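Local coordinates for cytoplasmic Protein STM1381 (Salmonella enterica subsp. enterica serovar Typhimurium, PDB 3SOZ) that is of unknown function but belongs to a putative glutamine amidotransferase family of the class I type, with no activity established for it, at residues H167-W176 against F238-I246; F8-H16 against S28-L39. One frame throughout, in Å; residues are numbered along the deposited sequence.

Contact 1. Residues H167-W176 against F238-I246; sequences HVITQPFSEW and FWCNVLHTI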
loop_
_atom_site.group_PDB
_atom_site.type_symbol
_atom_site.label_atom_id
_atom_site.label_comp_id
_atom_site.label_asym_id
_atom_site.label_seq_id
_atom_site.Cartn_x
_atom_site.Cartn_y
_atom_site.Cartn_z
ATOM N N HIS A 167 16.281 20.165 28.233
ATOM C CA HIS A 167 16.702 18.751 28.240
ATOM C C HIS A 167 18.175 18.562 27.904
ATOM O O HIS A 167 18.783 19.324 27.147
ATOM C CB HIS A 167 15.839 17.913 27.280
ATOM C CG HIS A 167 15.858 16.439 27.552
ATOM N ND1 HIS A 167 16.949 15.643 27.276
ATOM C CD2 HIS A 167 14.896 15.610 28.025
ATOM C CE1 HIS A 167 16.671 14.394 27.609
ATOM N NE2 HIS A 167 15.431 14.347 28.067
ATOM N N VAL A 168 18.726 17.513 28.484
ATOM C CA VAL A 168 20.117 17.191 28.352
ATOM C C VAL A 168 20.510 16.981 26.889
ATOM O O VAL A 168 21.582 17.414 26.468
ATOM C CB VAL A 168 20.458 15.938 29.175
ATOM C CG1 VAL A 168 21.872 16.043 29.712
ATOM C CG2 VAL A 168 19.471 15.777 30.343
ATOM N N ILE A 169 19.642 16.332 26.112
ATOM C CA ILE A 169 19.950 16.003 24.708
ATOM C C ILE A 169 20.080 17.276 23.890
ATOM O O ILE A 169 20.918 17.365 22.984
ATOM C CB ILE A 169 18.856 15.094 24.076
ATOM C CG1 ILE A 169 18.797 13.745 24.794
ATOM C CG2 ILE A 169 19.104 14.873 22.593
ATOM C CD1 ILE A 169 17.428 13.099 24.760
ATOM N N THR A 170 19.281 18.263 24.281
ATOM C CA THR A 170 18.941 19.428 23.492
ATOM C C THR A 170 19.717 20.699 23.870
ATOM O O THR A 170 19.656 21.707 23.149
ATOM C CB THR A 170 17.417 19.681 23.627
ATOM O OG1 THR A 170 16.851 19.931 22.344
ATOM C CG2 THR A 170 17.087 20.827 24.601
ATOM N N GLN A 171 20.441 20.674 24.995
ATOM C CA GLN A 171 21.145 21.900 25.448
ATOM C C GLN A 171 22.194 22.361 24.432
ATOM O O GLN A 171 22.059 23.455 23.867
ATOM C CB GLN A 171 21.737 21.797 26.883
ATOM C CG GLN A 171 20.723 21.855 28.089
ATOM C CD GLN A 171 19.402 22.691 27.878
ATOM O OE1 GLN A 171 18.717 23.053 28.861
ATOM N NE2 GLN A 171 19.035 22.957 26.611
ATOM N N PRO A 172 23.188 21.489 24.146
ATOM C CA PRO A 172 24.423 21.858 23.437
ATOM C C PRO A 172 24.287 22.533 22.050
ATOM O O PRO A 172 25.312 22.956 21.479
ATOM C CB PRO A 172 25.164 20.510 23.314
ATOM C CG PRO A 172 24.524 19.623 24.363
ATOM C CD PRO A 172 23.111 20.032 24.363
ATOM N N PHE A 173 23.059 22.632 21.521
ATOM C CA PHE A 173 22.804 23.253 20.205
ATOM C C PHE A 173 21.432 23.903 20.182
ATOM O O PHE A 173 20.558 23.575 21.014
ATOM C CB PHE A 173 22.879 22.204 19.080
ATOM C CG PHE A 173 21.868 21.086 19.226
ATOM C CD1 PHE A 173 20.523 21.284 18.878
ATOM C CD2 PHE A 173 22.254 19.847 19.728
ATOM C CE1 PHE A 173 19.587 20.286 19.036
ATOM C CE2 PHE A 173 21.318 18.845 19.884
ATOM C CZ PHE A 173 19.984 19.066 19.534
ATOM N N SER A 174 21.226 24.805 19.221
ATOM C CA SER A 174 19.894 25.418 19.033
ATOM C C SER A 174 19.391 25.335 17.597
ATOM O O SER A 174 18.174 25.243 17.360
ATOM C CB SER A 174 19.860 26.882 19.518
ATOM O OG SER A 174 20.630 27.731 18.679
ATOM N N GLU A 175 20.345 25.392 16.664
ATOM C CA GLU A 175 20.082 25.283 15.230
ATOM C C GLU A 175 20.469 23.889 14.681
ATOM O O GLU A 175 21.577 23.361 14.931
ATOM C CB GLU A 175 20.790 26.430 14.488
ATOM C CG GLU A 175 21.285 26.118 13.045
ATOM C CD GLU A 175 21.256 27.337 12.101
ATOM O OE1 GLU A 175 20.300 28.166 12.202
ATOM O OE2 GLU A 175 22.179 27.435 11.245
ATOM N N TRP A 176 19.525 23.294 13.957
ATOM C CA TRP A 176 19.684 21.951 13.379
ATOM C C TRP A 176 20.192 21.981 11.935
ATOM O O TRP A 176 19.896 22.922 11.182
ATOM C CB TRP A 176 18.339 21.251 13.385
ATOM C CG TRP A 176 17.939 20.644 14.700
ATOM C CD1 TRP A 176 17.295 21.267 15.740
ATOM C CD2 TRP A 176 18.095 19.274 15.092
ATOM N NE1 TRP A 176 17.053 20.371 16.756
ATOM C CE2 TRP A 176 17.537 19.141 16.389
ATOM C CE3 TRP A 176 18.646 18.133 14.470
ATOM C CZ2 TRP A 176 17.521 17.909 17.078
ATOM C CZ3 TRP A 176 18.647 16.914 15.170
ATOM C CH2 TRP A 176 18.083 16.815 16.452
ATOM N N PHE A 238 24.938 13.762 20.080
ATOM C CA PHE A 238 23.504 13.801 20.096
ATOM C C PHE A 238 22.925 12.405 20.316
ATOM O O PHE A 238 21.937 12.258 21.029
ATOM C CB PHE A 238 22.947 14.404 18.821
ATOM C CG PHE A 238 21.521 14.067 18.588
ATOM C CD1 PHE A 238 20.518 14.784 19.227
ATOM C CD2 PHE A 238 21.172 13.019 17.736
ATOM C CE1 PHE A 238 19.182 14.480 19.019
ATOM C CE2 PHE A 238 19.830 12.697 17.526
ATOM C CZ PHE A 238 18.831 13.433 18.160
ATOM N N TRP A 239 23.523 11.392 19.692
ATOM C CA TRP A 239 22.984 10.036 19.793
ATOM C C TRP A 239 23.368 9.420 21.130
ATOM O O TRP A 239 22.528 8.841 21.821
ATOM C CB TRP A 239 23.425 9.164 18.613
ATOM C CG TRP A 239 22.821 9.592 17.289
ATOM C CD1 TRP A 239 23.467 10.172 16.233
ATOM C CD2 TRP A 239 21.446 9.475 16.894
ATOM N NE1 TRP A 239 22.585 10.434 15.216
ATOM C CE2 TRP A 239 21.337 10.010 15.594
ATOM C CE3 TRP A 239 20.302 8.967 17.512
ATOM C CZ2 TRP A 239 20.128 10.040 14.900
ATOM C CZ3 TRP A 239 19.101 9.004 16.826
ATOM C CH2 TRP A 239 19.021 9.543 15.535
ATOM N N CYS A 240 24.628 9.574 21.517
ATOM C CA CYS A 240 25.042 9.186 22.839
ATOM C C CYS A 240 24.074 9.733 23.904
ATOM O O CYS A 240 23.577 8.970 24.735
ATOM C CB CYS A 240 26.482 9.611 23.079
ATOM S SG CYS A 240 27.688 8.614 22.092
ATOM N N ASN A 241 23.758 11.019 23.861
ATOM C CA ASN A 241 22.797 11.557 24.811
ATOM C C ASN A 241 21.444 10.891 24.721
ATOM O O ASN A 241 20.783 10.724 25.742
ATOM C CB ASN A 241 22.566 13.045 24.607
ATOM C CG ASN A 241 23.577 13.928 25.347
ATOM O OD1 ASN A 241 24.781 13.689 25.347
ATOM N ND2 ASN A 241 23.065 15.000 25.943
ATOM N N VAL A 242 21.000 10.542 23.513
ATOM C CA VAL A 242 19.675 9.953 23.335
ATOM C C VAL A 242 19.640 8.611 24.068
ATOM O O VAL A 242 18.666 8.252 24.752
ATOM C CB VAL A 242 19.348 9.717 21.832
ATOM C CG1 VAL A 242 17.897 9.220 21.658
ATOM C CG2 VAL A 242 19.536 10.982 21.044
ATOM N N LEU A 243 20.726 7.879 23.887
ATOM C CA LEU A 243 20.901 6.575 24.470
ATOM C C LEU A 243 21.012 6.672 25.989
ATOM O O LEU A 243 20.176 6.132 26.694
ATOM C CB LEU A 243 22.120 5.906 23.843
ATOM C CG LEU A 243 21.866 4.841 22.764
ATOM C CD1 LEU A 243 20.498 4.941 22.091
ATOM C CD2 LEU A 243 22.960 4.919 21.745
ATOM N N HIS A 244 22.010 7.388 26.501
ATOM C CA HIS A 244 22.050 7.656 27.941
ATOM C C HIS A 244 20.674 8.080 28.494
ATOM O O HIS A 244 20.247 7.568 29.511
ATOM C CB HIS A 244 23.178 8.631 28.334
ATOM C CG HIS A 244 24.561 8.061 28.165
ATOM N ND1 HIS A 244 25.568 8.723 27.486
ATOM C CD2 HIS A 244 25.100 6.887 28.580
ATOM C CE1 HIS A 244 26.669 7.989 27.501
ATOM N NE2 HIS A 244 26.412 6.868 28.158
ATOM N N THR A 245 19.953 8.950 27.809
ATOM C CA THR A 245 18.617 9.327 28.281
ATOM C C THR A 245 17.662 8.138 28.494
ATOM O O THR A 245 16.854 8.155 29.431
ATOM C CB THR A 245 17.977 10.344 27.356
ATOM O OG1 THR A 245 18.933 11.367 27.089
ATOM C CG2 THR A 245 16.739 10.961 27.967
ATOM N N ILE A 246 17.750 7.110 27.647
ATOM C CA ILE A 246 16.897 5.917 27.815
ATOM C C ILE A 246 17.538 4.729 28.561
ATOM O O ILE A 246 16.897 3.682 28.683
ATOM C CB ILE A 246 16.273 5.386 26.474
ATOM C CG1 ILE A 246 17.351 5.007 25.470
ATOM C CG2 ILE A 246 15.285 6.360 25.895
ATOM C CD1 ILE A 246 16.848 4.054 24.434
#
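The ring nitrogen ND1 of H167 accepts the backbone N-H of I169 at 3.0 Å, an almost straight bond (176°) lying in the ring plane. This local bond holds the imidazole of H167 within its own turn, with an edge to the helix: H167 CE1 meets T245 CG2 at 3.5 Å, near the plane of the ring. The turn also carries T170, whose backbone N bonds to H167 O. Next to it V168 O lies 2.9 Å from N241 ND2, at the end of a side chain that leaves the helix toward 167-176. I169 fills the middle of the contact with two branches. I169 CG1, anti to its carbonyl carbon (chi1 -63°), lies 3.8 Å from N241 CB and carries CD1 on toward T245, while I169 CG2 is 3.6 Å from F238 CE1. The 238-246 segment is part of the C-terminal helix 235-246, which packs V242 and L243 on L115 of the parallel strand 113-117, as in the Rossmann-like alpha/beta core of class I amidotransferases; the 167-176 loop covers another flank of this helix. Toward the N-terminal end of the helix segment, at F238, the contact turns aromatic. W176 directs the edge of its six-membered ring at the face of F238 in a T-shaped pair, centroids 5.4 Å apart and planes at 79°, with CH2 the nearest indole atom. F173 CE2 approaches F238 CD1 more loosely, at 4.2 Å, and F173 CE1 lies over one indole face, offset toward its rim. W232 meets the rings of both F173 and W176, and W176 NE1 is hydrogen-bonded to N162 OD1.

Contact 2. Residues F8-H16 against S28-L39; sequences FIGESWHIH and SSKYEEGADYLL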
loop_
_atom_site.group_PDB
_atom_site.type_symbol
_atom_site.label_atom_id
_atom_site.label_comp_id
_atom_site.label_asym_id
_atom_site.label_seq_id
_atom_site.Cartn_x
_atom_site.Cartn_y
_atom_site.Cartn_z
ATOM N N PHE A 8 21.844 -3.144 18.896
ATOM C CA PHE A 8 21.518 -2.369 17.698
ATOM C C PHE A 8 21.031 -3.117 16.466
ATOM O O PHE A 8 21.816 -3.719 15.723
ATOM C CB PHE A 8 22.650 -1.462 17.295
ATOM C CG PHE A 8 22.235 -0.415 16.333
ATOM C CD1 PHE A 8 22.127 -0.704 14.986
ATOM C CD2 PHE A 8 21.965 0.860 16.770
ATOM C CE1 PHE A 8 21.776 0.248 14.110
ATOM C CE2 PHE A 8 21.605 1.830 15.888
ATOM C CZ PHE A 8 21.503 1.525 14.569
ATOM N N ILE A 9 19.730 -2.999 16.239
ATOM C CA ILE A 9 19.080 -3.693 15.157
ATOM C C ILE A 9 18.910 -2.810 13.902
ATOM O O ILE A 9 18.082 -1.873 13.882
ATOM C CB ILE A 9 17.700 -4.227 15.636
ATOM C CG1 ILE A 9 17.841 -5.003 16.964
ATOM C CG2 ILE A 9 17.030 -5.052 14.577
ATOM C CD1 ILE A 9 16.537 -5.528 17.476
ATOM N N GLY A 10 19.690 -3.134 12.858
ATOM C CA GLY A 10 19.420 -2.659 11.493
ATOM C C GLY A 10 20.084 -3.458 10.383
ATOM O O GLY A 10 20.622 -4.526 10.613
ATOM N N GLU A 11 20.072 -2.934 9.164
ATOM C CA GLU A 11 20.712 -3.626 8.025
ATOM C C GLU A 11 21.103 -2.623 6.976
ATOM O O GLU A 11 20.497 -1.558 6.896
ATOM C CB GLU A 11 19.741 -4.590 7.349
ATOM C CG GLU A 11 19.939 -6.061 7.624
ATOM C CD GLU A 11 21.064 -6.686 6.825
ATOM O OE1 GLU A 11 21.825 -5.916 6.188
ATOM O OE2 GLU A 11 21.209 -7.945 6.854
ATOM N N SER A 12 22.128 -2.964 6.199
ATOM C CA SER A 12 22.329 -2.431 4.835
ATOM C C SER A 12 21.153 -2.712 3.907
ATOM O O SER A 12 20.478 -3.688 4.085
ATOM C CB SER A 12 23.538 -3.115 4.219
ATOM O OG SER A 12 24.681 -2.732 4.934
ATOM N N TRP A 13 20.936 -1.868 2.896
ATOM C CA TRP A 13 19.951 -2.177 1.826
ATOM C C TRP A 13 20.663 -3.080 0.869
ATOM O O TRP A 13 21.858 -2.840 0.597
ATOM C CB TRP A 13 19.459 -0.926 1.079
ATOM C CG TRP A 13 18.505 -0.069 1.871
ATOM C CD1 TRP A 13 18.832 1.008 2.615
ATOM C CD2 TRP A 13 17.069 -0.223 1.995
ATOM N NE1 TRP A 13 17.707 1.527 3.211
ATOM C CE2 TRP A 13 16.615 0.792 2.840
ATOM C CE3 TRP A 13 16.140 -1.134 1.482
ATOM C CZ2 TRP A 13 15.271 0.940 3.198
ATOM C CZ3 TRP A 13 14.794 -0.999 1.846
ATOM C CH2 TRP A 13 14.378 0.047 2.690
ATOM N N HIS A 14 19.983 -4.111 0.356
ATOM C CA HIS A 14 20.550 -4.843 -0.796
ATOM C C HIS A 14 19.925 -4.233 -2.043
ATOM O O HIS A 14 18.743 -3.975 -2.063
ATOM C CB HIS A 14 20.323 -6.375 -0.716
ATOM C CG HIS A 14 20.641 -7.080 -1.998
ATOM N ND1 HIS A 14 19.675 -7.388 -2.941
ATOM C CD2 HIS A 14 21.832 -7.427 -2.550
ATOM C CE1 HIS A 14 20.257 -7.933 -3.995
ATOM N NE2 HIS A 14 21.568 -7.941 -3.794
ATOM N N ILE A 15 20.696 -3.972 -3.075
ATOM C CA ILE A 15 20.100 -3.363 -4.266
ATOM C C ILE A 15 20.117 -4.324 -5.438
ATOM O O ILE A 15 21.190 -4.800 -5.828
ATOM C CB ILE A 15 20.863 -2.063 -4.679
ATOM C CG1 ILE A 15 20.929 -1.037 -3.515
ATOM C CG2 ILE A 15 20.269 -1.412 -5.907
ATOM C CD1 ILE A 15 19.669 -0.342 -3.222
ATOM N N HIS A 16 18.952 -4.610 -6.021
ATOM C CA HIS A 16 18.961 -5.435 -7.229
ATOM C C HIS A 16 18.521 -4.633 -8.438
ATOM O O HIS A 16 17.412 -4.106 -8.439
ATOM C CB HIS A 16 18.075 -6.695 -7.086
ATOM C CG HIS A 16 18.130 -7.578 -8.286
ATOM N ND1 HIS A 16 19.246 -8.326 -8.606
ATOM C CD2 HIS A 16 17.242 -7.784 -9.282
ATOM C CE1 HIS A 16 19.049 -8.939 -9.758
ATOM N NE2 HIS A 16 17.833 -8.642 -10.180
ATOM N N SER A 28 22.441 -6.019 -12.242
ATOM C CA SER A 28 23.628 -5.797 -11.385
ATOM C C SER A 28 23.122 -5.708 -9.956
ATOM O O SER A 28 21.968 -5.460 -9.758
ATOM C CB SER A 28 24.368 -4.540 -11.825
ATOM O OG SER A 28 23.498 -3.424 -11.781
ATOM N N SER A 29 23.928 -5.970 -8.959
ATOM C CA SER A 29 23.407 -5.969 -7.594
ATOM C C SER A 29 24.459 -5.466 -6.652
ATOM O O SER A 29 25.658 -5.650 -6.877
ATOM C CB SER A 29 22.985 -7.375 -7.134
ATOM O OG SER A 29 22.015 -7.923 -7.968
ATOM N N LYS A 30 24.031 -4.858 -5.570
ATOM C CA LYS A 30 24.989 -4.356 -4.609
ATOM C C LYS A 30 24.348 -4.100 -3.275
ATOM O O LYS A 30 23.213 -4.481 -3.014
ATOM C CB LYS A 30 25.679 -3.094 -5.128
ATOM C CG LYS A 30 24.734 -2.172 -5.873
ATOM C CD LYS A 30 24.484 -0.861 -5.188
ATOM C CE LYS A 30 25.674 0.081 -5.451
ATOM N NZ LYS A 30 25.935 0.929 -4.251
ATOM N N TYR A 31 25.115 -3.458 -2.422
ATOM C CA TYR A 31 24.693 -3.164 -1.086
ATOM C C TYR A 31 24.826 -1.705 -0.896
ATOM O O TYR A 31 25.673 -1.055 -1.503
ATOM C CB TYR A 31 25.592 -3.902 -0.130
ATOM C CG TYR A 31 25.103 -5.297 0.100
ATOM C CD1 TYR A 31 24.001 -5.515 0.932
ATOM C CD2 TYR A 31 25.672 -6.394 -0.556
ATOM C CE1 TYR A 31 23.513 -6.775 1.150
ATOM C CE2 TYR A 31 25.190 -7.655 -0.350
ATOM C CZ TYR A 31 24.110 -7.840 0.515
ATOM O OH TYR A 31 23.583 -9.098 0.764
ATOM N N GLU A 32 23.972 -1.147 -0.073
ATOM C CA GLU A 32 24.155 0.239 0.173
ATOM C C GLU A 32 25.019 0.384 1.367
ATOM O O GLU A 32 26.236 0.352 1.237
ATOM C CB GLU A 32 22.861 1.000 0.205
ATOM C CG GLU A 32 22.603 1.588 -1.181
ATOM C CD GLU A 32 21.252 2.260 -1.306
ATOM O OE1 GLU A 32 20.454 2.273 -0.316
ATOM O OE2 GLU A 32 20.985 2.761 -2.419
ATOM N N GLU A 33 24.430 0.497 2.537
ATOM C CA GLU A 33 25.229 0.724 3.739
ATOM C C GLU A 33 24.218 0.998 4.797
ATOM O O GLU A 33 23.133 1.549 4.499
ATOM C CB GLU A 33 26.190 1.906 3.593
ATOM C CG GLU A 33 27.191 2.013 4.741
ATOM C CD GLU A 33 28.643 2.283 4.292
ATOM O OE1 GLU A 33 28.979 1.998 3.102
ATOM O OE2 GLU A 33 29.446 2.758 5.144
ATOM N N GLY A 34 24.540 0.546 6.014
ATOM C CA GLY A 34 23.669 0.704 7.175
ATOM C C GLY A 34 24.157 1.887 7.976
ATOM O O GLY A 34 24.581 2.907 7.418
ATOM N N ALA A 35 24.119 1.743 9.292
ATOM C CA ALA A 35 24.454 2.849 10.162
ATOM C C ALA A 35 25.944 2.882 10.542
ATOM O O ALA A 35 26.302 3.414 11.581
ATOM C CB ALA A 35 23.553 2.820 11.385
ATOM N N ASP A 36 26.810 2.345 9.681
ATOM C CA ASP A 36 28.235 2.155 10.027
ATOM C C ASP A 36 28.824 3.353 10.726
ATOM O O ASP A 36 29.451 3.206 11.774
ATOM C CB ASP A 36 29.068 1.799 8.796
ATOM C CG ASP A 36 28.573 0.531 8.126
ATOM O OD1 ASP A 36 27.384 0.510 7.698
ATOM O OD2 ASP A 36 29.363 -0.446 8.060
ATOM N N TYR A 37 28.590 4.535 10.156
ATOM C CA TYR A 37 29.032 5.765 10.783
ATOM C C TYR A 37 28.488 5.868 12.203
ATOM O O TYR A 37 29.259 5.925 13.150
ATOM C CB TYR A 37 28.659 6.998 9.958
ATOM C CG TYR A 37 29.327 8.241 10.505
ATOM C CD1 TYR A 37 30.726 8.353 10.537
ATOM C CD2 TYR A 37 28.561 9.292 11.032
ATOM C CE1 TYR A 37 31.345 9.488 11.075
ATOM C CE2 TYR A 37 29.158 10.427 11.563
ATOM C CZ TYR A 37 30.547 10.522 11.587
ATOM O OH TYR A 37 31.121 11.660 12.116
ATOM N N LEU A 38 27.166 5.853 12.342
ATOM C CA LEU A 38 26.490 5.907 13.648
ATOM C C LEU A 38 26.958 4.874 14.686
ATOM O O LEU A 38 26.999 5.147 15.878
ATOM C CB LEU A 38 24.980 5.788 13.446
ATOM C CG LEU A 38 24.159 5.724 14.720
ATOM C CD1 LEU A 38 24.360 7.004 15.512
ATOM C CD2 LEU A 38 22.693 5.476 14.440
ATOM N N LEU A 39 27.295 3.684 14.231
ATOM C CA LEU A 39 27.841 2.684 15.124
ATOM C C LEU A 39 29.261 3.020 15.578
ATOM O O LEU A 39 29.548 2.998 16.780
ATOM C CB LEU A 39 27.793 1.312 14.480
ATOM C CG LEU A 39 26.710 0.357 14.962
ATOM C CD1 LEU A 39 25.361 1.013 15.248
ATOM C CD2 LEU A 39 26.600 -0.703 13.906
#
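This is the base of a beta hairpin that projects from the protein, together with the packing of F8 from strand 5-10 against the helix that follows the hairpin. Strands 14-16 and 28-31 run antiparallel. I15 and K30 form the hydrogen-bonded pair, with I15 N to K30 O at 2.6 Å and K30 N to I15 O at 2.9 Å; H14 with Y31 and H16 with S29 are non-hydrogen-bonded pairs. Toward the core, E32 N extends the pairing to W13 O. On the face bearing H14, H16, S29 and Y31, the H14 imidazole edge points at the face of Y31 in a T-shaped contact, planes 69° apart, its CD2 nearest. H16 ND1 and S29 OG are hydrogen-bonded at 2.9 Å, the hydroxyl lying at the imidazole edge. Strand 5-10 lies between parallel strands 48-53 and 73-77 of the main sheet; the chain leaves it for the two-stranded arm and returns into helix 36-42. S29 OG makes a weak hydrogen bond to S25 OG of the second subunit, and H14 packs on S20 of that subunit. On the other face I15 and K30 run side by side, and I15 CD1 lies 3.5 Å from E32 OE2. At the inner end of the contact, L39 CD1 sits over the centre of the F8 ring, a CH-pi contact 3.5 Å from the centroid. With CG anti to the backbone N (chi1 -164°), the F8 ring also reaches A35 CB and L38 CD2.

How the contacts relate
Contact 1 lies where a loop meets the C-terminal helix on the flank of the domain, and contact 2 leads from the central parallel sheet out along an arm; both reach the same large sheet. The chemistry differs accordingly: 167-176 against 238-246 is held by side-chain packing, aromatic rings and a loop-bound imidazole, whereas the hairpin part of 8-16 against 28-39 is held by strand pairing and has many exposed or partly exposed side chains, some facing a second subunit. The inner end around F8 resembles the buried apolar and aromatic part of contact 1, whose V168 rim is exposed. The two meet there, W239 CD1 lying 3.4 Å from L38 CD1, though their centres are about 25 Å apart.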